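Local coordinates for protein amidase, hydantoinase/carbamoylase family (Paraburkholderia phymatum, PDB 6C0D) that probably hydrolyses N-carbamoyl-L-amino acids to free L-amino acids, as a zinc-binding homodimeric amidase of the peptidase M20 family, at residues V39-S44 and E135-S140; G200-A205 and Q357-P362; V336-A341 and A378-V383. All coordinates share one frame; numbering follows the deposited sequence.

Interaction 1: residues V39-S44 and E135-S140; sequences VRLSLS and EGTFSS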
ATOM      1  N   VAL A  39       8.972 -24.570 -14.399  1.00 40.39           N
ATOM      2  CA  VAL A  39       8.718 -24.657 -12.967  1.00 44.06           C
ATOM      3  C   VAL A  39       9.461 -25.882 -12.462  1.00 42.34           C
ATOM      4  O   VAL A  39       9.075 -27.022 -12.758  1.00 42.04           O
ATOM      5  CB  VAL A  39       7.220 -24.736 -12.650  1.00 47.28           C
ATOM      6  CG1 VAL A  39       7.008 -25.028 -11.167  1.00 48.78           C
ATOM      7  CG2 VAL A  39       6.544 -23.436 -13.047  1.00 50.42           C
ATOM      8  N   ARG A  40      10.538 -25.654 -11.710  1.00 40.87           N
ATOM      9  CA  ARG A  40      11.407 -26.754 -11.300  1.00 42.98           C
ATOM     10  C   ARG A  40      12.029 -26.365  -9.954  1.00 43.53           C
ATOM     11  O   ARG A  40      13.200 -25.974  -9.862  1.00 39.08           O
ATOM     12  CB  ARG A  40      12.466 -27.047 -12.365  1.00 41.41           C
ATOM     13  CG  ARG A  40      13.211 -28.349 -12.178  1.00 38.58           C
ATOM     14  CD  ARG A  40      13.981 -28.752 -13.429  1.00 32.81           C
ATOM     15  NE  ARG A  40      15.027 -27.793 -13.751  1.00 34.04           N
ATOM     16  CZ  ARG A  40      15.161 -27.183 -14.924  1.00 35.30           C
ATOM     17  NH1 ARG A  40      14.313 -27.438 -15.916  1.00 33.78           N
ATOM     18  NH2 ARG A  40      16.155 -26.324 -15.106  1.00 29.06           N
ATOM     19  N   LEU A  41      11.224 -26.471  -8.894  1.00 39.35           N
ATOM     20  CA  LEU A  41      11.680 -26.094  -7.560  1.00 42.80           C
ATOM     21  C   LEU A  41      12.595 -27.166  -6.977  1.00 40.08           C
ATOM     22  O   LEU A  41      12.355 -28.362  -7.152  1.00 40.63           O
ATOM     23  CB  LEU A  41      10.488 -25.867  -6.626  1.00 42.25           C
ATOM     24  CG  LEU A  41       9.380 -24.918  -7.096  1.00 46.34           C
ATOM     25  CD1 LEU A  41       8.425 -24.605  -5.957  1.00 47.88           C
ATOM     26  CD2 LEU A  41       9.950 -23.642  -7.694  1.00 47.37           C
ATOM     27  N   SER A  42      13.637 -26.725  -6.268  1.00 38.56           N
ATOM     28  CA  SER A  42      14.620 -27.636  -5.680  1.00 37.58           C
ATOM     29  C   SER A  42      13.962 -28.822  -4.981  1.00 39.31           C
ATOM     30  O   SER A  42      13.067 -28.649  -4.153  1.00 41.80           O
ATOM     31  CB  SER A  42      15.492 -26.884  -4.677  1.00 36.42           C
ATOM     32  OG  SER A  42      16.242 -25.868  -5.299  1.00 34.48           O
ATOM     33  N   LEU A  43      14.417 -30.026  -5.329  1.00 40.63           N
ATOM     34  CA  LEU A  43      14.072 -31.307  -4.715  1.00 41.47           C
ATOM     35  C   LEU A  43      12.641 -31.754  -4.992  1.00 44.39           C
ATOM     36  O   LEU A  43      12.217 -32.782  -4.447  1.00 45.58           O
ATOM     37  CB  LEU A  43      14.302 -31.301  -3.195  1.00 43.70           C
ATOM     38  CG  LEU A  43      15.703 -30.850  -2.778  1.00 44.84           C
ATOM     39  CD1 LEU A  43      15.807 -30.800  -1.265  1.00 42.56           C
ATOM     40  CD2 LEU A  43      16.756 -31.762  -3.377  1.00 39.60           C
ATOM     41  N   SER A  44      11.877 -31.024  -5.800  1.00 44.76           N
ATOM     42  CA  SER A  44      10.594 -31.524  -6.267  1.00 46.12           C
ATOM     43  C   SER A  44      10.826 -32.719  -7.188  1.00 45.57           C
ATOM     44  O   SER A  44      11.924 -32.892  -7.725  1.00 43.44           O
ATOM     45  CB  SER A  44       9.844 -30.426  -7.011  1.00 45.19           C
ATOM     46  OG  SER A  44      10.544 -30.083  -8.199  1.00 42.83           O
ATOM     47  N   GLU A 135      17.900 -20.582  -5.737  1.00 37.02           N
ATOM     48  CA  GLU A 135      16.730 -19.716  -5.639  1.00 37.41           C
ATOM     49  C   GLU A 135      16.095 -19.723  -4.256  1.00 42.08           C
ATOM     50  O   GLU A 135      15.196 -18.913  -4.004  1.00 39.43           O
ATOM     51  CB  GLU A 135      15.687 -20.120  -6.691  1.00 33.04           C
ATOM     52  CG  GLU A 135      16.231 -20.113  -8.130  1.00 36.62           C
ATOM     53  CD  GLU A 135      16.286 -18.717  -8.739  1.00 48.64           C
ATOM     54  OE1 GLU A 135      16.074 -17.728  -7.998  1.00 44.07           O
ATOM     55  OE2 GLU A 135      16.528 -18.614  -9.966  1.00 45.68           O
ATOM     56  N   GLY A 136      16.523 -20.607  -3.365  1.00 37.28           N
ATOM     57  CA  GLY A 136      16.040 -20.573  -1.994  1.00 38.62           C
ATOM     58  C   GLY A 136      14.621 -21.057  -1.785  1.00 43.48           C
ATOM     59  O   GLY A 136      13.864 -20.433  -1.030  1.00 45.38           O
ATOM     60  N   THR A 137      14.236 -22.158  -2.430  1.00 40.69           N
ATOM     61  CA  THR A 137      12.968 -22.788  -2.076  1.00 43.36           C
ATOM     62  C   THR A 137      12.990 -23.243  -0.621  1.00 52.83           C
ATOM     63  O   THR A 137      11.985 -23.130   0.092  1.00 48.58           O
ATOM     64  CB  THR A 137      12.680 -23.957  -3.020  1.00 42.57           C
ATOM     65  OG1 THR A 137      12.498 -23.454  -4.350  1.00 42.68           O
ATOM     66  CG2 THR A 137      11.425 -24.704  -2.599  1.00 45.55           C
ATOM     67  N   PHE A 138      14.138 -23.736  -0.158  1.00 44.45           N
ATOM     68  CA  PHE A 138      14.357 -24.061   1.248  1.00 46.50           C
ATOM     69  C   PHE A 138      15.326 -23.102   1.921  1.00 46.02           C
ATOM     70  O   PHE A 138      15.015 -22.543   2.976  1.00 48.45           O
ATOM     71  CB  PHE A 138      14.885 -25.496   1.389  1.00 46.10           C
ATOM     72  CG  PHE A 138      13.933 -26.547   0.900  1.00 49.75           C
ATOM     73  CD1 PHE A 138      12.999 -27.106   1.758  1.00 50.44           C
ATOM     74  CD2 PHE A 138      13.984 -26.988  -0.413  1.00 47.09           C
ATOM     75  CE1 PHE A 138      12.123 -28.076   1.310  1.00 59.07           C
ATOM     76  CE2 PHE A 138      13.114 -27.955  -0.869  1.00 46.88           C
ATOM     77  CZ  PHE A 138      12.181 -28.502  -0.008  1.00 50.39           C
ATOM     78  N   SER A 139      16.496 -22.888   1.318  1.00 43.12           N
ATOM     79  CA  SER A 139      17.563 -22.103   1.932  1.00 42.63           C
ATOM     80  C   SER A 139      18.474 -21.610   0.819  1.00 39.45           C
ATOM     81  O   SER A 139      19.116 -22.424   0.146  1.00 37.43           O
ATOM     82  CB  SER A 139      18.341 -22.949   2.944  1.00 44.70           C
ATOM     83  OG  SER A 139      19.323 -22.188   3.622  1.00 46.81           O
ATOM     84  N   SER A 140      18.537 -20.292   0.627  1.00 39.22           N
ATOM     85  CA  SER A 140      19.236 -19.744  -0.530  1.00 42.41           C
ATOM     86  C   SER A 140      20.714 -20.116  -0.521  1.00 34.61           C
ATOM     87  O   SER A 140      21.380 -20.086   0.521  1.00 35.49           O
ATOM     88  CB  SER A 140      19.075 -18.223  -0.579  1.00 46.93           C
ATOM     89  OG  SER A 140      17.735 -17.869  -0.876  1.00 50.67           O
TER
HETATM   90  O   HOH W   1      14.127 -23.725  -6.370  1.00 36.01           O
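A water oxygen gripped by Ser42 N at 3.0 Å and by Thr137 OG1 at 2.6 Å, both acting as donors, ties two loops of the M20 metallohydrolase fold together. One loop forms a type II beta turn from Leu41 to Ser44, immediately ahead of helix 45-60; the other follows strand 125-130 and carries Glu135, a predicted ligand of a second zinc ion. No direct hydrogen bond spans the two segments, so the water serves as their polar bridge. Thr137 reaches it with OG1 set beside its own backbone N (chi1 -65°), and the same hydroxyl oxygen lies against Leu41 CB at 3.9 Å. The hydroxyl of Ser42 bonds to Asp133. That carboxylate also accepts the backbone N-H groups of Thr137, Phe138 and Ser139, and thus pins the turn and the curled loop to one anchor.

Beyond the water, Phe138 takes over the contact. Its ring presents its edge to the turn, with Ser42 O lying near the ring plane, 3.4 Å from CE2. The same CE2 makes an apolar contact with Leu43 CD1 at 3.9 Å, where the two side chains meet at a slant; Ala170 of helix 167-173 packs on both of them. The Glu135 side chain leads away from this packing and touches His89, a ligand of the bound zinc.

The turn is secured from within. Leu41 O takes two donors from one residue, Ser44 N at 3.0 Å and Ser44 OG at 2.7 Å. Ser44 is also the N-cap residue of helix 45-60, its side chain capping a backbone N-H of the helix. Its hydroxyl approaches Leu41 O in the carbonyl plane, on a lone pair, with a C=O...OG angle of 143°.

Interaction 2: residues G200-A205 and Q357-P362; sequences GGRLEA and QWMHMP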
ATOM      1  N   GLY A 200      18.034  -8.166 -17.243  1.00 62.56           N
ATOM      2  CA  GLY A 200      17.751  -6.892 -16.591  1.00 73.52           C
ATOM      3  C   GLY A 200      17.810  -5.694 -17.517  1.00 67.37           C
ATOM      4  O   GLY A 200      16.958  -4.801 -17.445  1.00 54.89           O
ATOM      5  N   GLY A 201      18.818  -5.645 -18.384  1.00 39.33           N
ATOM      6  CA  GLY A 201      18.776  -4.645 -19.426  1.00 46.33           C
ATOM      7  C   GLY A 201      20.069  -3.962 -19.823  1.00 41.99           C
ATOM      8  O   GLY A 201      20.133  -3.448 -20.939  1.00 54.26           O
ATOM      9  N   ARG A 202      21.091  -3.932 -18.963  1.00 37.53           N
ATOM     10  CA  ARG A 202      22.299  -3.176 -19.294  0.71 40.80           C
ATOM     11  C   ARG A 202      22.972  -3.741 -20.537  1.00 32.28           C
ATOM     12  O   ARG A 202      23.267  -3.011 -21.493  1.00 32.35           O
ATOM     13  CB  ARG A 202      23.270  -3.165 -18.118  0.71 44.04           C
ATOM     14  CG  ARG A 202      24.664  -2.630 -18.462  0.71 45.59           C
ATOM     15  CD  ARG A 202      24.670  -1.126 -18.695  0.71 49.56           C
ATOM     16  NE  ARG A 202      24.773  -0.375 -17.446  0.71 55.39           N
ATOM     17  CZ  ARG A 202      24.359   0.882 -17.285  0.71 57.20           C
ATOM     18  NH1 ARG A 202      24.492   1.478 -16.106  0.71 54.05           N
ATOM     19  NH2 ARG A 202      23.796   1.539 -18.295  0.71 52.02           N
ATOM     20  N   LEU A 203      23.191  -5.046 -20.558  1.00 36.70           N
ATOM     21  CA  LEU A 203      23.719  -5.680 -21.751  1.00 40.28           C
ATOM     22  C   LEU A 203      22.796  -5.441 -22.941  1.00 41.93           C
ATOM     23  O   LEU A 203      23.243  -5.001 -24.009  1.00 42.67           O
ATOM     24  CB  LEU A 203      23.929  -7.165 -21.451  1.00 41.17           C
ATOM     25  CG  LEU A 203      24.978  -7.944 -22.221  1.00 29.09           C
ATOM     26  CD1 LEU A 203      26.315  -7.229 -22.332  1.00 22.23           C
ATOM     27  CD2 LEU A 203      25.116  -9.309 -21.622  1.00 21.59           C
ATOM     28  N   GLU A 204      21.482  -5.641 -22.756  1.00 45.51           N
ATOM     29  CA  GLU A 204      20.528  -5.365 -23.835  1.00 46.07           C
ATOM     30  C   GLU A 204      20.508  -3.889 -24.215  1.00 42.93           C
ATOM     31  O   GLU A 204      20.526  -3.542 -25.400  1.00 43.74           O
ATOM     32  CB  GLU A 204      19.117  -5.814 -23.450  1.00 55.62           C
ATOM     33  CG  GLU A 204      18.057  -5.290 -24.428  1.00 64.81           C
ATOM     34  CD  GLU A 204      16.628  -5.535 -23.974  1.00 74.50           C
ATOM     35  OE1 GLU A 204      16.029  -6.546 -24.402  1.00 76.79           O
ATOM     36  OE2 GLU A 204      16.104  -4.715 -23.192  1.00 72.32           O
ATOM     37  N   ALA A 205      20.446  -2.994 -23.223  1.00 44.01           N
ATOM     38  CA  ALA A 205      20.388  -1.573 -23.543  1.00 41.87           C
ATOM     39  C   ALA A 205      21.614  -1.111 -24.318  1.00 40.57           C
ATOM     40  O   ALA A 205      21.518  -0.163 -25.106  1.00 43.70           O
ATOM     41  CB  ALA A 205      20.232  -0.736 -22.271  1.00 47.27           C
ATOM     42  N   GLN A 357      31.590  -6.230 -29.471  1.00 15.13           N
ATOM     43  CA  GLN A 357      30.263  -6.588 -28.975  1.00 14.86           C
ATOM     44  C   GLN A 357      30.320  -7.115 -27.545  1.00 17.29           C
ATOM     45  O   GLN A 357      29.467  -7.905 -27.135  1.00 17.05           O
ATOM     46  CB  GLN A 357      29.599  -7.610 -29.905  1.00 14.90           C
ATOM     47  CG  GLN A 357      29.406  -7.057 -31.327  1.00 15.83           C
ATOM     48  CD  GLN A 357      28.432  -5.898 -31.424  1.00 17.11           C
ATOM     49  OE1 GLN A 357      27.778  -5.505 -30.446  1.00 19.76           O
ATOM     50  NE2 GLN A 357      28.313  -5.338 -32.633  1.00 18.99           N
ATOM     51  N   TRP A 358      31.322  -6.701 -26.767  1.00 15.84           N
ATOM     52  CA  TRP A 358      31.408  -7.122 -25.372  1.00 15.56           C
ATOM     53  C   TRP A 358      31.722  -5.931 -24.472  1.00 18.45           C
ATOM     54  O   TRP A 358      32.222  -4.893 -24.928  1.00 17.99           O
ATOM     55  CB  TRP A 358      32.474  -8.225 -25.189  1.00 15.49           C
ATOM     56  CG  TRP A 358      33.872  -7.716 -25.352  1.00 19.04           C
ATOM     57  CD1 TRP A 358      34.565  -7.558 -26.525  1.00 17.25           C
ATOM     58  CD2 TRP A 358      34.745  -7.270 -24.301  1.00 14.63           C
ATOM     59  NE1 TRP A 358      35.827  -7.031 -26.260  1.00 18.53           N
ATOM     60  CE2 TRP A 358      35.955  -6.850 -24.904  1.00 20.34           C
ATOM     61  CE3 TRP A 358      34.615  -7.180 -22.907  1.00 15.35           C
ATOM     62  CZ2 TRP A 358      37.039  -6.351 -24.157  1.00 22.45           C
ATOM     63  CZ3 TRP A 358      35.695  -6.684 -22.156  1.00 18.16           C
ATOM     64  CH2 TRP A 358      36.884  -6.265 -22.788  1.00 18.56           C
ATOM     65  N   MET A 359      31.407  -6.071 -23.177  1.00 14.55           N
ATOM     66  CA  MET A 359      31.735  -5.002 -22.229  1.00 15.97           C
ATOM     67  C   MET A 359      31.956  -5.581 -20.837  1.00 19.51           C
ATOM     68  O   MET A 359      31.435  -6.642 -20.494  1.00 17.64           O
ATOM     69  CB  MET A 359      30.632  -3.933 -22.139  1.00 15.68           C
ATOM     70  CG  MET A 359      29.279  -4.512 -21.667  1.00 18.83           C
ATOM     71  SD  MET A 359      27.849  -3.384 -21.818  1.00 28.44           S
ATOM     72  CE  MET A 359      28.134  -2.342 -20.409  1.00 30.61           C
ATOM     73  N   HIS A 360      32.727  -4.853 -20.029  1.00 20.17           N
ATOM     74  CA  HIS A 360      32.739  -5.088 -18.588  1.00 18.16           C
ATOM     75  C   HIS A 360      31.484  -4.491 -17.960  1.00 18.81           C
ATOM     76  O   HIS A 360      30.976  -3.450 -18.398  1.00 18.68           O
ATOM     77  CB  HIS A 360      33.958  -4.434 -17.927  1.00 18.89           C
ATOM     78  CG  HIS A 360      35.258  -5.119 -18.214  1.00 19.22           C
ATOM     79  ND1 HIS A 360      36.114  -4.700 -19.207  1.00 21.91           N
ATOM     80  CD2 HIS A 360      35.870  -6.162 -17.600  1.00 19.76           C
ATOM     81  CE1 HIS A 360      37.188  -5.472 -19.215  1.00 21.43           C
ATOM     82  NE2 HIS A 360      37.066  -6.368 -18.247  1.00 25.22           N
ATOM     83  N   MET A 361      31.010  -5.131 -16.891  1.00 18.02           N
ATOM     84  CA  MET A 361      29.807  -4.640 -16.213  1.00 16.74           C
ATOM     85  C   MET A 361      29.663  -5.335 -14.870  1.00 16.84           C
ATOM     86  O   MET A 361      30.107  -6.475 -14.717  1.00 18.89           O
ATOM     87  CB  MET A 361      28.552  -4.917 -17.061  1.00 18.37           C
ATOM     88  CG  MET A 361      28.436  -6.421 -17.395  1.00 16.00           C
ATOM     89  SD  MET A 361      27.027  -6.761 -18.507  1.00 22.01           S
ATOM     90  CE  MET A 361      25.654  -6.466 -17.399  1.00 24.68           C
ATOM     91  N   PRO A 362      29.041  -4.697 -13.885  1.00 18.09           N
ATOM     92  CA  PRO A 362      28.726  -5.404 -12.643  1.00 18.43           C
ATOM     93  C   PRO A 362      27.539  -6.330 -12.850  1.00 20.90           C
ATOM     94  O   PRO A 362      26.761  -6.181 -13.804  1.00 19.45           O
ATOM     95  CB  PRO A 362      28.372  -4.268 -11.677  1.00 20.01           C
ATOM     96  CG  PRO A 362      27.709  -3.238 -12.610  1.00 25.97           C
ATOM     97  CD  PRO A 362      28.542  -3.306 -13.878  1.00 20.86           C
TER
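Leu203 CD1 fits against two methionines that project from the same face of strand 358-363, touching Met361 SD at 3.9 Å and Met359 CG at 4.1 Å. This is helix-on-strand packing in the alpha/beta part of the M20 fold: the short helix 202-206, which follows the strand bearing the zinc ligand His196, covers part of the sheet. Alternation along the strand sends Trp358 and His360 to the other face, where both touch helix 340-353.

The Leu203 side is the buried one. Leu203 and Met361 are both enclosed, their side chains crossing at about a right angle, whereas Leu203 and Met359 slide past each other in opposite directions. Each methionine starts from the crowded position between its backbone N and carbonyl carbon (chi1 61° for Met359 and 56° for Met361), then extends at chi2 and bends at chi3, which brings the thioether ends up to the helix.

Toward the more open side, at similar distances, the two methyl groups meet the aliphatic stem of Arg202, a partly exposed and less ordered residue modelled in two conformers. Its charged end forms a salt bridge through NH1 with Asp266, and Pro237 of the second subunit packs on the Arg202 side chain, so this margin borders the dimer contact. No hydrogen bond joins the two segments here. In the conformer described, Arg202 CG, anti to the backbone N, rests on both methionine ends, 4.0 Å from Met359 CE and 4.1 Å from Met361 CE.

Interaction 3: residues V336-A341 and A378-V383; sequences VTMDAA and ACMLFV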
ATOM      1  N   VAL A 336      31.228  -8.316  -4.020  1.00 20.43           N
ATOM      2  CA  VAL A 336      32.160  -9.437  -4.155  1.00 21.95           C
ATOM      3  C   VAL A 336      32.804  -9.310  -5.528  1.00 21.30           C
ATOM      4  O   VAL A 336      32.118  -9.428  -6.550  1.00 18.70           O
ATOM      5  CB  VAL A 336      31.473 -10.803  -3.985  1.00 20.75           C
ATOM      6  CG1 VAL A 336      32.468 -11.936  -4.302  1.00 24.07           C
ATOM      7  CG2 VAL A 336      30.949 -10.976  -2.544  1.00 27.23           C
ATOM      8  N   THR A 337      34.113  -9.049  -5.560  1.00 21.24           N
ATOM      9  CA  THR A 337      34.768  -8.853  -6.852  1.00 20.15           C
ATOM     10  C   THR A 337      35.045 -10.194  -7.515  1.00 17.71           C
ATOM     11  O   THR A 337      35.345 -11.188  -6.849  1.00 19.99           O
ATOM     12  CB  THR A 337      36.085  -8.092  -6.689  1.00 32.27           C
ATOM     13  OG1 THR A 337      36.980  -8.903  -5.935  1.00 34.30           O
ATOM     14  CG2 THR A 337      35.866  -6.794  -5.932  1.00 27.60           C
ATOM     15  N   MET A 338      34.959 -10.211  -8.843  1.00 16.26           N
ATOM     16  CA  MET A 338      35.389 -11.383  -9.584  1.00 17.73           C
ATOM     17  C   MET A 338      36.897 -11.315  -9.790  1.00 18.18           C
ATOM     18  O   MET A 338      37.482 -10.229  -9.862  1.00 19.23           O
ATOM     19  CB  MET A 338      34.666 -11.470 -10.932  1.00 14.55           C
ATOM     20  CG  MET A 338      33.124 -11.540 -10.797  1.00 15.56           C
ATOM     21  SD  MET A 338      32.516 -13.068 -10.083  1.00 19.72           S
ATOM     22  CE  MET A 338      32.398 -12.661  -8.299  1.00 17.66           C
ATOM     23  N   ASP A 339      37.526 -12.488  -9.869  1.00 16.62           N
ATOM     24  CA  ASP A 339      38.988 -12.548  -9.938  1.00 15.74           C
ATOM     25  C   ASP A 339      39.505 -11.759 -11.137  1.00 17.44           C
ATOM     26  O   ASP A 339      39.020 -11.939 -12.255  1.00 15.78           O
ATOM     27  CB  ASP A 339      39.440 -14.007 -10.051  1.00 17.03           C
ATOM     28  CG  ASP A 339      40.943 -14.140  -9.979  1.00 17.91           C
ATOM     29  OD1 ASP A 339      41.472 -14.206  -8.850  1.00 17.43           O
ATOM     30  OD2 ASP A 339      41.576 -14.149 -11.058  1.00 17.16           O
ATOM     31  N   ALA A 340      40.492 -10.876 -10.905  1.00 17.57           N
ATOM     32  CA  ALA A 340      40.932  -9.986 -11.989  1.00 17.67           C
ATOM     33  C   ALA A 340      41.595 -10.746 -13.142  1.00 18.48           C
ATOM     34  O   ALA A 340      41.380 -10.420 -14.321  1.00 15.95           O
ATOM     35  CB  ALA A 340      41.890  -8.932 -11.440  1.00 18.80           C
ATOM     36  N   ALA A 341      42.431 -11.743 -12.841  1.00 16.08           N
ATOM     37  CA  ALA A 341      43.059 -12.481 -13.940  1.00 13.82           C
ATOM     38  C   ALA A 341      42.032 -13.319 -14.713  1.00 14.33           C
ATOM     39  O   ALA A 341      42.102 -13.402 -15.947  1.00 15.85           O
ATOM     40  CB  ALA A 341      44.222 -13.353 -13.399  1.00 14.49           C
ATOM     41  N   ALA A 378      36.967 -16.755  -8.827  1.00 18.60           N
ATOM     42  CA  ALA A 378      35.710 -16.963  -9.542  1.00 16.28           C
ATOM     43  C   ALA A 378      35.501 -15.872 -10.588  1.00 16.74           C
ATOM     44  O   ALA A 378      36.026 -14.761 -10.468  1.00 15.21           O
ATOM     45  CB  ALA A 378      34.520 -16.959  -8.568  1.00 17.70           C
ATOM     46  N   CYS A 379      34.709 -16.193 -11.617  1.00 17.09           N
ATOM     47  CA  CYS A 379      34.353 -15.191 -12.616  1.00 17.23           C
ATOM     48  C   CYS A 379      32.989 -15.535 -13.203  1.00 17.21           C
ATOM     49  O   CYS A 379      32.487 -16.655 -13.055  1.00 15.45           O
ATOM     50  CB  CYS A 379      35.423 -15.095 -13.715  1.00 15.58           C
ATOM     51  SG  CYS A 379      35.564 -16.609 -14.685  1.00 16.27           S
ATOM     52  N   MET A 380      32.357 -14.530 -13.811  1.00 13.97           N
ATOM     53  CA  MET A 380      31.080 -14.736 -14.489  1.00 14.93           C
ATOM     54  C   MET A 380      31.108 -14.142 -15.889  1.00 14.71           C
ATOM     55  O   MET A 380      31.762 -13.128 -16.141  1.00 16.25           O
ATOM     56  CB  MET A 380      29.906 -14.096 -13.714  1.00 13.62           C
ATOM     57  CG  MET A 380      29.675 -14.742 -12.357  1.00 14.36           C
ATOM     58  SD  MET A 380      28.077 -14.204 -11.658  1.00 19.96           S
ATOM     59  CE  MET A 380      26.915 -15.188 -12.622  1.00 23.90           C
ATOM     60  N   LEU A 381      30.336 -14.763 -16.783  1.00 14.16           N
ATOM     61  CA  LEU A 381      30.177 -14.288 -18.151  1.00 16.08           C
ATOM     62  C   LEU A 381      28.689 -14.167 -18.422  1.00 16.10           C
ATOM     63  O   LEU A 381      27.953 -15.131 -18.191  1.00 18.27           O
ATOM     64  CB  LEU A 381      30.811 -15.273 -19.148  1.00 16.83           C
ATOM     65  CG  LEU A 381      30.856 -14.779 -20.597  1.00 20.29           C
ATOM     66  CD1 LEU A 381      31.988 -13.752 -20.702  1.00 18.68           C
ATOM     67  CD2 LEU A 381      31.083 -15.940 -21.559  1.00 22.49           C
ATOM     68  N   PHE A 382      28.246 -13.003 -18.923  1.00 14.85           N
ATOM     69  CA  PHE A 382      26.829 -12.754 -19.191  1.00 15.05           C
ATOM     70  C   PHE A 382      26.523 -12.803 -20.693  1.00 14.97           C
ATOM     71  O   PHE A 382      27.342 -12.381 -21.516  1.00 17.48           O
ATOM     72  CB  PHE A 382      26.401 -11.377 -18.672  1.00 17.60           C
ATOM     73  CG  PHE A 382      26.102 -11.323 -17.188  1.00 18.02           C
ATOM     74  CD1 PHE A 382      26.114 -12.476 -16.412  1.00 25.69           C
ATOM     75  CD2 PHE A 382      25.829 -10.110 -16.576  1.00 20.93           C
ATOM     76  CE1 PHE A 382      25.830 -12.412 -15.051  1.00 33.06           C
ATOM     77  CE2 PHE A 382      25.522 -10.039 -15.211  1.00 22.76           C
ATOM     78  CZ  PHE A 382      25.521 -11.198 -14.460  1.00 24.20           C
ATOM     79  N   VAL A 383      25.340 -13.325 -21.021  1.00 15.16           N
ATOM     80  CA  VAL A 383      24.745 -13.169 -22.347  0.69 17.85           C
ATOM     81  C   VAL A 383      23.420 -12.448 -22.170  1.00 19.34           C
ATOM     82  O   VAL A 383      22.781 -12.548 -21.112  1.00 26.58           O
ATOM     83  CB  VAL A 383      24.540 -14.508 -23.075  0.69 18.03           C
ATOM     84  CG1 VAL A 383      25.883 -15.171 -23.354  0.69 15.40           C
ATOM     85  CG2 VAL A 383      23.603 -15.422 -22.297  0.69 19.88           C
TER
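Asp339 N donates to Ala378 O at 2.8 Å in a nearly straight bond, with an N-H...O angle of 162° and the donor almost along the C=O axis at 169°. This hydrogen bond lies in the alpha/beta core of the M20 fold, where the short connection between strand 336-337 and helix 340-353 passes the beginning of strand 378-384. It joins that connection to the strand at a single backbone point; the strand itself pairs with strands 189-198 and 210-227.

Met338 supplies most of the side-chain packing. It bends at chi2 and again at chi3, folding back over the strand instead of extending, so that SD comes to 3.8 Å from Cys379 CA and 4.0 Å from Met380 CG. Its CB lies 3.6 Å from Ala378 O, so the same carbonyl oxygen that takes the Asp339 amide also touches the root of Met338.

Met380 carries the contact toward the metal centre. Its CG meets the Met338 sulfur, and the rest of the side chain leads away to touch His196, a ligand of the bound zinc. Met338 therefore packs behind a second-shell residue, with the zinc about 7 Å from the Met380 side chain.

Asp339 starts helix 340-353 as its N-cap: OD2 accepts the backbone N-H of Leu342. With CG anti to the backbone N (chi1 -174°), the carboxylate is turned from the strand toward the helix, leaving Asp339 CB against Ala378 O at 3.5 Å.

Interaction 1 closes along the chain before the others open, whereas the segments of interactions 2 and 3 alternate. Interaction 1 lies across the centre of the chain from the other two, about 28 Å from interaction 2 and 25 Å from interaction 3, centre to centre. Interactions 2 and 3 are about 14 Å apart by centres and touch: Met361 CE packs on Phe382 CD2 at 3.7 Å, and Leu203 on the end of strand 378-384. Helix 340-353, begun in interaction 3, leads into strand 358-363 of interaction 2, and both contacts reach strand 210-227. Interactions 1 and 3 approach the zinc site, through Glu135 and Met380, while interaction 2 extends to the second subunit.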